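Local coordinates for protein chitinase (Paenibacillus sp. FPU-7, PDB 5GZT) that probably catalyses the random endo-hydrolysis of N-acetyl-beta-D-glucosaminide (1->4)-beta linkages in chitin and chitodextrins, using two glycosyl hydrolase family 18 domains, at residues 738-743 with 748-753; 953-958 with 1003-1008; 604-609 with 639-644. All blocks are in the same frame, centred on the assembly; numbering follows the deposited sequence. Where two conformers were deposited one is given.

Contact 1: residues 738-743 with 748-753; sequences VKASAV and MTDSAP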
loop_
_atom_site.group_PDB
_atom_site.type_symbol
_atom_site.label_atom_id
_atom_site.label_comp_id
_atom_site.label_asym_id
_atom_site.label_seq_id
_atom_site.Cartn_x
_atom_site.Cartn_y
_atom_site.Cartn_z
ATOM N N VAL B 738 25.346 -7.418 -16.579
ATOM C CA VAL B 738 25.330 -7.819 -15.189
ATOM C C VAL B 738 24.518 -9.089 -15.070
ATOM O O VAL B 738 23.295 -9.097 -15.315
ATOM C CB VAL B 738 24.705 -6.718 -14.310
ATOM C CG1 VAL B 738 24.814 -7.068 -12.832
ATOM C CG2 VAL B 738 25.432 -5.431 -14.520
ATOM N N LYS B 739 25.196 -10.163 -14.727
ATOM C CA LYS B 739 24.536 -11.472 -14.797
ATOM C C LYS B 739 23.621 -11.664 -13.628
ATOM O O LYS B 739 23.800 -11.006 -12.578
ATOM C CB LYS B 739 25.560 -12.597 -14.789
ATOM C CG LYS B 739 26.593 -12.491 -15.851
ATOM C CD LYS B 739 26.112 -12.845 -17.218
ATOM C CE LYS B 739 26.046 -14.357 -17.418
ATOM N NZ LYS B 739 25.089 -14.630 -18.555
ATOM N N ALA B 740 22.644 -12.583 -13.805
ATOM C CA ALA B 740 21.742 -13.025 -12.742
ATOM C C ALA B 740 22.541 -13.430 -11.488
ATOM O O ALA B 740 22.112 -13.195 -10.374
ATOM C CB ALA B 740 20.842 -14.175 -13.208
ATOM N N SER B 741 23.676 -14.038 -11.667
ATOM C CA SER B 741 24.494 -14.511 -10.539
ATOM C C SER B 741 25.088 -13.362 -9.708
ATOM O O SER B 741 25.554 -13.602 -8.604
ATOM C CB SER B 741 25.565 -15.419 -11.058
ATOM O OG SER B 741 26.554 -14.653 -11.777
ATOM N N ALA B 742 25.058 -12.119 -10.219
ATOM C CA ALA B 742 25.654 -10.966 -9.486
ATOM C C ALA B 742 24.833 -10.500 -8.335
ATOM O O ALA B 742 25.378 -9.853 -7.463
ATOM C CB ALA B 742 25.882 -9.769 -10.432
ATOM N N VAL B 743 23.521 -10.774 -8.340
ATOM C CA VAL B 743 22.606 -10.104 -7.404
ATOM C C VAL B 743 22.134 -11.086 -6.311
ATOM O O VAL B 743 22.267 -12.286 -6.437
ATOM C CB VAL B 743 21.385 -9.493 -8.098
ATOM C CG1 VAL B 743 21.871 -8.421 -9.108
ATOM C CG2 VAL B 743 20.540 -10.547 -8.832
ATOM N N MET B 748 16.250 -13.395 -10.887
ATOM C CA MET B 748 16.376 -12.387 -11.936
ATOM C C MET B 748 17.118 -12.902 -13.155
ATOM O O MET B 748 17.772 -13.926 -13.116
ATOM C CB MET B 748 17.063 -11.210 -11.371
ATOM C CG MET B 748 16.310 -10.677 -10.189
ATOM S SD MET B 748 16.815 -9.069 -9.535
ATOM C CE MET B 748 16.231 -7.928 -10.845
ATOM N N THR B 749 16.966 -12.223 -14.279
ATOM C CA THR B 749 17.697 -12.562 -15.471
ATOM C C THR B 749 18.744 -11.477 -15.781
ATOM O O THR B 749 18.708 -10.409 -15.225
ATOM C CB THR B 749 16.757 -12.694 -16.640
ATOM O OG1 THR B 749 15.976 -11.512 -16.722
ATOM C CG2 THR B 749 15.836 -13.923 -16.414
ATOM N N ASP B 750 19.687 -11.818 -16.632
ATOM C CA ASP B 750 20.815 -10.918 -16.996
ATOM C C ASP B 750 20.335 -9.547 -17.415
ATOM O O ASP B 750 19.283 -9.409 -17.968
ATOM C CB ASP B 750 21.593 -11.516 -18.157
ATOM C CG ASP B 750 22.268 -12.815 -17.812
ATOM O OD1 ASP B 750 22.248 -13.272 -16.668
ATOM O OD2 ASP B 750 22.837 -13.386 -18.723
ATOM N N SER B 751 21.075 -8.515 -17.113
ATOM C CA SER B 751 20.706 -7.185 -17.604
ATOM C C SER B 751 20.940 -7.158 -19.125
ATOM O O SER B 751 21.651 -7.975 -19.672
ATOM C CB SER B 751 21.623 -6.052 -16.992
ATOM O OG SER B 751 22.949 -6.160 -17.584
ATOM N N ALA B 752 20.337 -6.183 -19.775
ATOM C CA ALA B 752 20.666 -5.899 -21.143
ATOM C C ALA B 752 22.074 -5.377 -21.143
ATOM O O ALA B 752 22.574 -4.925 -20.066
ATOM C CB ALA B 752 19.693 -4.830 -21.705
ATOM N N PRO B 753 22.759 -5.468 -22.289
ATOM C CA PRO B 753 24.135 -4.993 -22.387
ATOM C C PRO B 753 24.207 -3.470 -22.319
ATOM O O PRO B 753 23.764 -2.751 -23.189
ATOM C CB PRO B 753 24.633 -5.546 -23.690
ATOM C CG PRO B 753 23.544 -6.351 -24.256
ATOM C CD PRO B 753 22.281 -5.995 -23.597
HETATM O O HOH W 1 22.832 -15.682 -16.345
HETATM O O HOH W 2 19.115 -13.685 -9.515
#
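With its CG turned beside the backbone N and opposite the carbonyl carbon (chi1 -65°), Asp-750 extends its carboxylate to Lys-739, whose chain folds at chi2 and chi3 and runs alongside it in the same direction. Both belong to the long connection between antiparallel strands 732-738 and 754-759 of the immunoglobulin-like domain. The two carboxylate oxygens divide the work. OD2 of Asp-750 takes Lys-739 NZ on its syn side, though 31° out of the carboxylate plane, in a 2.6 Å salt bridge, while OD1 accepts the backbone N of Ala-740 at 3.0 Å on the anti side, likewise tilted out of the plane, at the start of the short 3-10 segment 740-742. The carboxylate thus ties both the lysine and the 3-10 turn to the returning chain.

At the strand end, Ser-751 N donates to Val-738 O at 2.9 Å, and Val-738 N answers with a nearly straight bond (171°) to Ser-751 OG. That hydroxyl in turn donates to Ala-752 O, so OG both accepts and donates. Within the turn, Ala-740 CB presses on Met-748 O, and past it Val-743 meets Met-748 crosswise, CG2 of Val-743 lying 4.1 Å from SD of Met-748.

Contact 2: residues 953-958 with 1003-1008; sequences VELDKI and TAYRKQ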
loop_
_atom_site.group_PDB
_atom_site.type_symbol
_atom_site.label_atom_id
_atom_site.label_comp_id
_atom_site.label_asym_id
_atom_site.label_seq_id
_atom_site.Cartn_x
_atom_site.Cartn_y
_atom_site.Cartn_z
ATOM N N VAL B 953 10.676 4.732 -35.744
ATOM C CA VAL B 953 12.017 4.592 -36.312
ATOM C C VAL B 953 12.672 3.356 -35.727
ATOM O O VAL B 953 12.423 3.017 -34.616
ATOM C CB VAL B 953 12.760 5.866 -35.975
ATOM C CG1 VAL B 953 14.215 5.752 -36.235
ATOM C CG2 VAL B 953 12.203 6.984 -36.818
ATOM N N GLU B 954 13.493 2.668 -36.467
ATOM C CA GLU B 954 14.159 1.488 -35.983
ATOM C C GLU B 954 15.515 1.866 -35.373
ATOM O O GLU B 954 16.541 1.599 -35.958
ATOM C CB GLU B 954 14.325 0.468 -37.074
ATOM C CG GLU B 954 13.019 0.249 -37.816
ATOM C CD GLU B 954 13.098 -0.880 -38.830
ATOM O OE1 GLU B 954 13.779 -0.778 -39.914
ATOM O OE2 GLU B 954 12.468 -1.902 -38.537
ATOM N N LEU B 955 15.482 2.463 -34.181
ATOM C CA LEU B 955 16.712 2.908 -33.560
ATOM C C LEU B 955 17.778 1.865 -33.472
ATOM O O LEU B 955 18.987 2.139 -33.811
ATOM C CB LEU B 955 16.496 3.564 -32.198
ATOM C CG LEU B 955 15.658 4.819 -32.178
ATOM C CD1 LEU B 955 15.442 5.249 -30.746
ATOM C CD2 LEU B 955 16.180 5.986 -32.987
ATOM N N ASP B 956 17.383 0.644 -33.104
ATOM C CA ASP B 956 18.447 -0.366 -32.984
ATOM C C ASP B 956 18.960 -0.819 -34.338
ATOM O O ASP B 956 20.074 -1.342 -34.381
ATOM C CB ASP B 956 18.031 -1.558 -32.106
ATOM C CG ASP B 956 19.208 -2.306 -31.534
ATOM O OD1 ASP B 956 20.391 -1.843 -31.420
ATOM O OD2 ASP B 956 18.967 -3.438 -31.219
ATOM N N LYS B 957 18.256 -0.557 -35.472
ATOM C CA LYS B 957 18.789 -1.022 -36.735
ATOM C C LYS B 957 19.533 0.107 -37.457
ATOM O O LYS B 957 20.242 -0.204 -38.404
ATOM C CB LYS B 957 17.693 -1.539 -37.696
ATOM C CG LYS B 957 16.911 -2.768 -37.156
ATOM C CD LYS B 957 15.772 -3.134 -38.078
ATOM C CE LYS B 957 14.901 -4.243 -37.493
ATOM N NZ LYS B 957 13.750 -4.536 -38.431
ATOM N N ILE B 958 19.348 1.356 -37.051
ATOM C CA ILE B 958 19.927 2.436 -37.858
ATOM C C ILE B 958 21.278 2.970 -37.375
ATOM O O ILE B 958 22.016 3.556 -38.180
ATOM C CB ILE B 958 18.986 3.550 -38.096
ATOM C CG1 ILE B 958 18.631 4.250 -36.837
ATOM C CG2 ILE B 958 17.721 3.070 -38.831
ATOM C CD1 ILE B 958 17.776 5.444 -37.120
ATOM N N THR B 1003 18.220 7.836 -21.967
ATOM C CA THR B 1003 18.087 6.480 -21.479
ATOM C C THR B 1003 17.217 5.618 -22.348
ATOM O O THR B 1003 17.572 4.440 -22.606
ATOM C CB THR B 1003 17.566 6.481 -20.004
ATOM O OG1 THR B 1003 18.530 7.168 -19.226
ATOM C CG2 THR B 1003 17.378 5.114 -19.432
ATOM N N ALA B 1004 16.052 6.118 -22.760
ATOM C CA ALA B 1004 15.187 5.369 -23.603
ATOM C C ALA B 1004 15.850 5.052 -24.920
ATOM O O ALA B 1004 15.671 3.988 -25.434
ATOM C CB ALA B 1004 13.911 6.116 -23.882
ATOM N N TYR B 1005 16.632 5.949 -25.483
ATOM C CA TYR B 1005 17.392 5.559 -26.720
ATOM C C TYR B 1005 18.348 4.382 -26.457
ATOM O O TYR B 1005 18.492 3.386 -27.255
ATOM C CB TYR B 1005 18.193 6.747 -27.275
ATOM C CG TYR B 1005 17.436 7.646 -28.223
ATOM C CD1 TYR B 1005 16.324 8.380 -27.812
ATOM C CD2 TYR B 1005 17.881 7.826 -29.525
ATOM C CE1 TYR B 1005 15.623 9.213 -28.695
ATOM C CE2 TYR B 1005 17.186 8.660 -30.411
ATOM C CZ TYR B 1005 16.090 9.336 -30.021
ATOM O OH TYR B 1005 15.498 10.178 -30.937
ATOM N N ARG B 1006 18.985 4.446 -25.304
ATOM C CA ARG B 1006 19.909 3.381 -24.931
ATOM C C ARG B 1006 19.206 2.084 -24.669
ATOM O O ARG B 1006 19.764 1.025 -25.037
ATOM C CB ARG B 1006 20.835 3.789 -23.745
ATOM C CG ARG B 1006 21.999 4.687 -24.218
ATOM C CD ARG B 1006 22.752 5.367 -23.045
ATOM N NE ARG B 1006 21.919 6.380 -22.439
ATOM C CZ ARG B 1006 22.291 7.101 -21.372
ATOM N NH1 ARG B 1006 23.509 6.954 -20.818
ATOM N NH2 ARG B 1006 21.457 7.998 -20.866
ATOM N N LYS B 1007 18.011 2.148 -24.074
ATOM C CA LYS B 1007 17.249 0.907 -23.860
ATOM C C LYS B 1007 16.739 0.271 -25.162
ATOM O O LYS B 1007 16.547 -0.924 -25.197
ATOM C CB LYS B 1007 16.050 1.073 -22.935
ATOM C CG LYS B 1007 16.345 1.564 -21.516
ATOM C CD LYS B 1007 17.209 0.641 -20.698
ATOM C CE LYS B 1007 17.170 1.101 -19.230
ATOM N NZ LYS B 1007 18.359 0.553 -18.498
ATOM N N GLN B 1008 16.674 1.047 -26.250
ATOM C CA GLN B 1008 16.444 0.487 -27.568
ATOM C C GLN B 1008 17.655 -0.132 -28.211
ATOM O O GLN B 1008 17.524 -0.726 -29.239
ATOM C CB GLN B 1008 15.922 1.566 -28.545
ATOM C CG GLN B 1008 14.623 2.208 -28.240
ATOM C CD GLN B 1008 13.489 1.212 -28.411
ATOM O OE1 GLN B 1008 13.168 0.776 -29.506
ATOM N NE2 GLN B 1008 12.911 0.831 -27.298
HETATM O O HOH W 3 13.248 2.323 -31.915
HETATM O O HOH W 4 14.785 0.069 -32.133
#
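Leu-955 and Tyr-1005 carry the apolar part of this contact, their side chains crossing at about a right angle. The methyl CD1 of Leu-955 sits over one face of the Tyr-1005 ring, 3.9 Å from its centroid and 17° off the ring normal, a CH-pi contact displaced toward the CD2-CE2 rim. The second methyl, CD2 of Leu-955, reaches the same rim, 3.8 Å from CE2 of Tyr-1005. CD1 of Leu-955 also touches Gln-1008 CG at 4.0 Å, so one methyl group is wedged between the ring and the glutamine stem.

The polar part runs through water. Bent at chi2 (-69°), the Gln-1008 chain brings OE1 to two waters that bridge to the start of helix 955-958: one accepts from Leu-955 N at 3.2 Å, the other from Asp-956 N at 2.8 Å. Within 953-958, Lys-957 NZ forms a salt bridge with OE2 of Glu-954, the N-cap residue.

The phenol of Tyr-1005 is hydrogen-bonded to Ala-944 O and Ser-943 OG; a serine here would probably leave both without that mate and open a gap beneath the Leu-955 methyls.

In this family 18 TIM barrel, Leu-955 and Tyr-1005 both rest on Met-965 of the barrel strand 964-967, Tyr-1005 further reaches Leu-1015 of strand 1015-1020, and helix 947-952 packs through Ile-950 against Leu-955 and Gln-1008.

Contact 3: residues 604-609 with 639-644; sequences SAAYKA and YSRLYA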
loop_
_atom_site.group_PDB
_atom_site.type_symbol
_atom_site.label_atom_id
_atom_site.label_comp_id
_atom_site.label_asym_id
_atom_site.label_seq_id
_atom_site.Cartn_x
_atom_site.Cartn_y
_atom_site.Cartn_z
ATOM N N SER B 604 16.095 -6.533 0.562
ATOM C CA SER B 604 15.201 -6.948 1.628
ATOM C C SER B 604 13.762 -6.603 1.225
ATOM O O SER B 604 12.861 -7.442 1.485
ATOM C CB SER B 604 15.575 -6.399 3.021
ATOM O OG SER B 604 15.321 -5.024 3.135
ATOM N N ALA B 605 13.531 -5.447 0.576
ATOM C CA ALA B 605 12.243 -5.135 0.056
ATOM C C ALA B 605 11.767 -6.203 -0.952
ATOM O O ALA B 605 10.590 -6.606 -0.874
ATOM C CB ALA B 605 12.115 -3.762 -0.520
ATOM N N ALA B 606 12.656 -6.726 -1.785
ATOM C CA ALA B 606 12.232 -7.751 -2.756
ATOM C C ALA B 606 11.920 -9.085 -2.067
ATOM O O ALA B 606 10.929 -9.653 -2.363
ATOM C CB ALA B 606 13.246 -7.982 -3.841
ATOM N N TYR B 607 12.708 -9.496 -1.081
ATOM C CA TYR B 607 12.398 -10.702 -0.327
ATOM C C TYR B 607 11.099 -10.611 0.473
ATOM O O TYR B 607 10.344 -11.594 0.516
ATOM C CB TYR B 607 13.568 -11.132 0.559
ATOM C CG TYR B 607 14.597 -11.895 -0.232
ATOM C CD1 TYR B 607 14.356 -13.230 -0.594
ATOM C CD2 TYR B 607 15.712 -11.261 -0.782
ATOM C CE1 TYR B 607 15.261 -13.928 -1.334
ATOM C CE2 TYR B 607 16.603 -11.950 -1.573
ATOM C CZ TYR B 607 16.422 -13.281 -1.811
ATOM O OH TYR B 607 17.334 -13.964 -2.590
ATOM N N LYS B 608 10.782 -9.407 0.915
ATOM C CA LYS B 608 9.626 -9.132 1.690
ATOM C C LYS B 608 8.373 -9.140 0.830
ATOM O O LYS B 608 7.376 -9.777 1.219
ATOM C CB LYS B 608 9.839 -7.839 2.400
ATOM C CG LYS B 608 9.126 -7.556 3.655
ATOM C CD LYS B 608 10.224 -7.093 4.641
ATOM C CE LYS B 608 9.829 -5.960 5.374
ATOM N NZ LYS B 608 10.802 -5.794 6.497
ATOM N N ALA B 609 8.436 -8.506 -0.327
ATOM C CA ALA B 609 7.414 -8.602 -1.326
ATOM C C ALA B 609 7.174 -10.080 -1.750
ATOM O O ALA B 609 5.990 -10.507 -1.907
ATOM C CB ALA B 609 7.766 -7.747 -2.562
ATOM N N TYR B 639 6.566 -1.560 -5.389
ATOM C CA TYR B 639 5.648 -1.594 -6.488
ATOM C C TYR B 639 6.059 -2.576 -7.579
ATOM O O TYR B 639 5.192 -3.390 -8.018
ATOM C CB TYR B 639 5.432 -0.175 -7.100
ATOM C CG TYR B 639 4.347 -0.192 -8.146
ATOM C CD1 TYR B 639 3.017 -0.123 -7.805
ATOM C CD2 TYR B 639 4.671 -0.294 -9.490
ATOM C CE1 TYR B 639 2.035 -0.187 -8.794
ATOM C CE2 TYR B 639 3.719 -0.338 -10.469
ATOM C CZ TYR B 639 2.409 -0.316 -10.121
ATOM O OH TYR B 639 1.474 -0.398 -11.134
ATOM N N SER B 640 7.316 -2.552 -8.029
ATOM C CA SER B 640 7.721 -3.463 -9.120
ATOM C C SER B 640 7.512 -4.917 -8.768
ATOM O O SER B 640 7.204 -5.733 -9.630
ATOM C CB SER B 640 9.198 -3.327 -9.519
ATOM O OG SER B 640 9.365 -2.085 -10.067
ATOM N N ARG B 641 7.793 -5.238 -7.524
ATOM C CA ARG B 641 7.730 -6.629 -7.068
ATOM C C ARG B 641 6.332 -7.111 -6.935
ATOM O O ARG B 641 6.025 -8.223 -7.373
ATOM C CB ARG B 641 8.436 -6.765 -5.752
ATOM C CG ARG B 641 9.915 -6.759 -5.975
ATOM C CD ARG B 641 10.308 -8.220 -6.238
ATOM N NE ARG B 641 11.627 -8.289 -6.819
ATOM C CZ ARG B 641 12.213 -9.406 -7.192
ATOM N NH1 ARG B 641 11.622 -10.580 -6.992
ATOM N NH2 ARG B 641 13.404 -9.336 -7.754
ATOM N N LEU B 642 5.456 -6.294 -6.367
ATOM C CA LEU B 642 4.101 -6.732 -6.187
ATOM C C LEU B 642 3.286 -6.647 -7.412
ATOM O O LEU B 642 2.279 -7.294 -7.465
ATOM C CB LEU B 642 3.364 -5.969 -5.100
ATOM C CG LEU B 642 3.718 -6.276 -3.664
ATOM C CD1 LEU B 642 2.761 -5.466 -2.814
ATOM C CD2 LEU B 642 3.624 -7.738 -3.283
ATOM N N TYR B 643 3.691 -5.847 -8.387
ATOM C CA TYR B 643 2.976 -5.744 -9.620
ATOM C C TYR B 643 3.664 -6.454 -10.805
ATOM O O TYR B 643 3.275 -6.225 -11.953
ATOM C CB TYR B 643 2.596 -4.249 -9.863
ATOM C CG TYR B 643 1.477 -3.890 -8.920
ATOM C CD1 TYR B 643 1.726 -3.581 -7.612
ATOM C CD2 TYR B 643 0.137 -3.975 -9.328
ATOM C CE1 TYR B 643 0.710 -3.332 -6.718
ATOM C CE2 TYR B 643 -0.935 -3.725 -8.443
ATOM C CZ TYR B 643 -0.677 -3.371 -7.152
ATOM O OH TYR B 643 -1.730 -3.185 -6.259
ATOM N N ALA B 644 4.663 -7.306 -10.543
ATOM C CA ALA B 644 5.354 -8.006 -11.601
ATOM C C ALA B 644 4.418 -9.038 -12.306
ATOM O O ALA B 644 3.695 -9.793 -11.654
ATOM C CB ALA B 644 6.558 -8.737 -11.034
#
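One face of the Arg-641 guanidinium carries the methyl of Ala-606, with CB 3.4 Å above the plane and offset toward the rim, close to NE rather than over the centre of the group. NH1 of Arg-641 makes a salt bridge with Glu-610, on the same helix as Ala-606, which would help hold the flat group in place. On the far side of helix 633-642, Tyr-643 places its ring with CE1 of Tyr-639 over one face and Tyr-639 O in plane at its edge.

The bend at chi2 of Arg-641 (-88°) carries its chain along the alanine surface, so that CD and NE of the arginine both lie against Ala-606. Ala-609, one turn further on, faces the root of the same side chain: its CB is 3.4 Å from Arg-641 CB, a close approach that the bare methyl of Ala-609 permits. Leu-642 completes the interface, its CD2 lying 4.2 Å from Ala-609 CB and 3.9 Å from Ala-609 O.

Ile-279 and Phe-620, on the adjacent barrel strands 264-284 and 619-623, back Leu-642. Helices 602-614 and 633-642, which precede and follow strand 619-623 in the chain, therefore pack together outside the point where the last strand of a family 18 TIM barrel closes on the first.

The three contacts follow one another along the chain, contact 3 first, then contact 1 and contact 2, and each falls in a different part of the molecule: first family 18 barrel, immunoglobulin-like domain, second family 18 barrel. Contact 1 lies between the others. Its centre is about 17 Å from that of contact 3, which it touches where Met-748 SD packs 3.9 Å from Arg-641 NH2; Tyr-607 adds a hydrogen bond to Leu-744 O in the same loop. Contact 2 stays clear of contact 1, nearest atoms about 6 Å apart, and its centre is about 29 Å from that of contact 3. None includes a sodium ligand; Glu-44, Thr-50, Phe-52 and Ser-72 hold that ion in the N-terminal region.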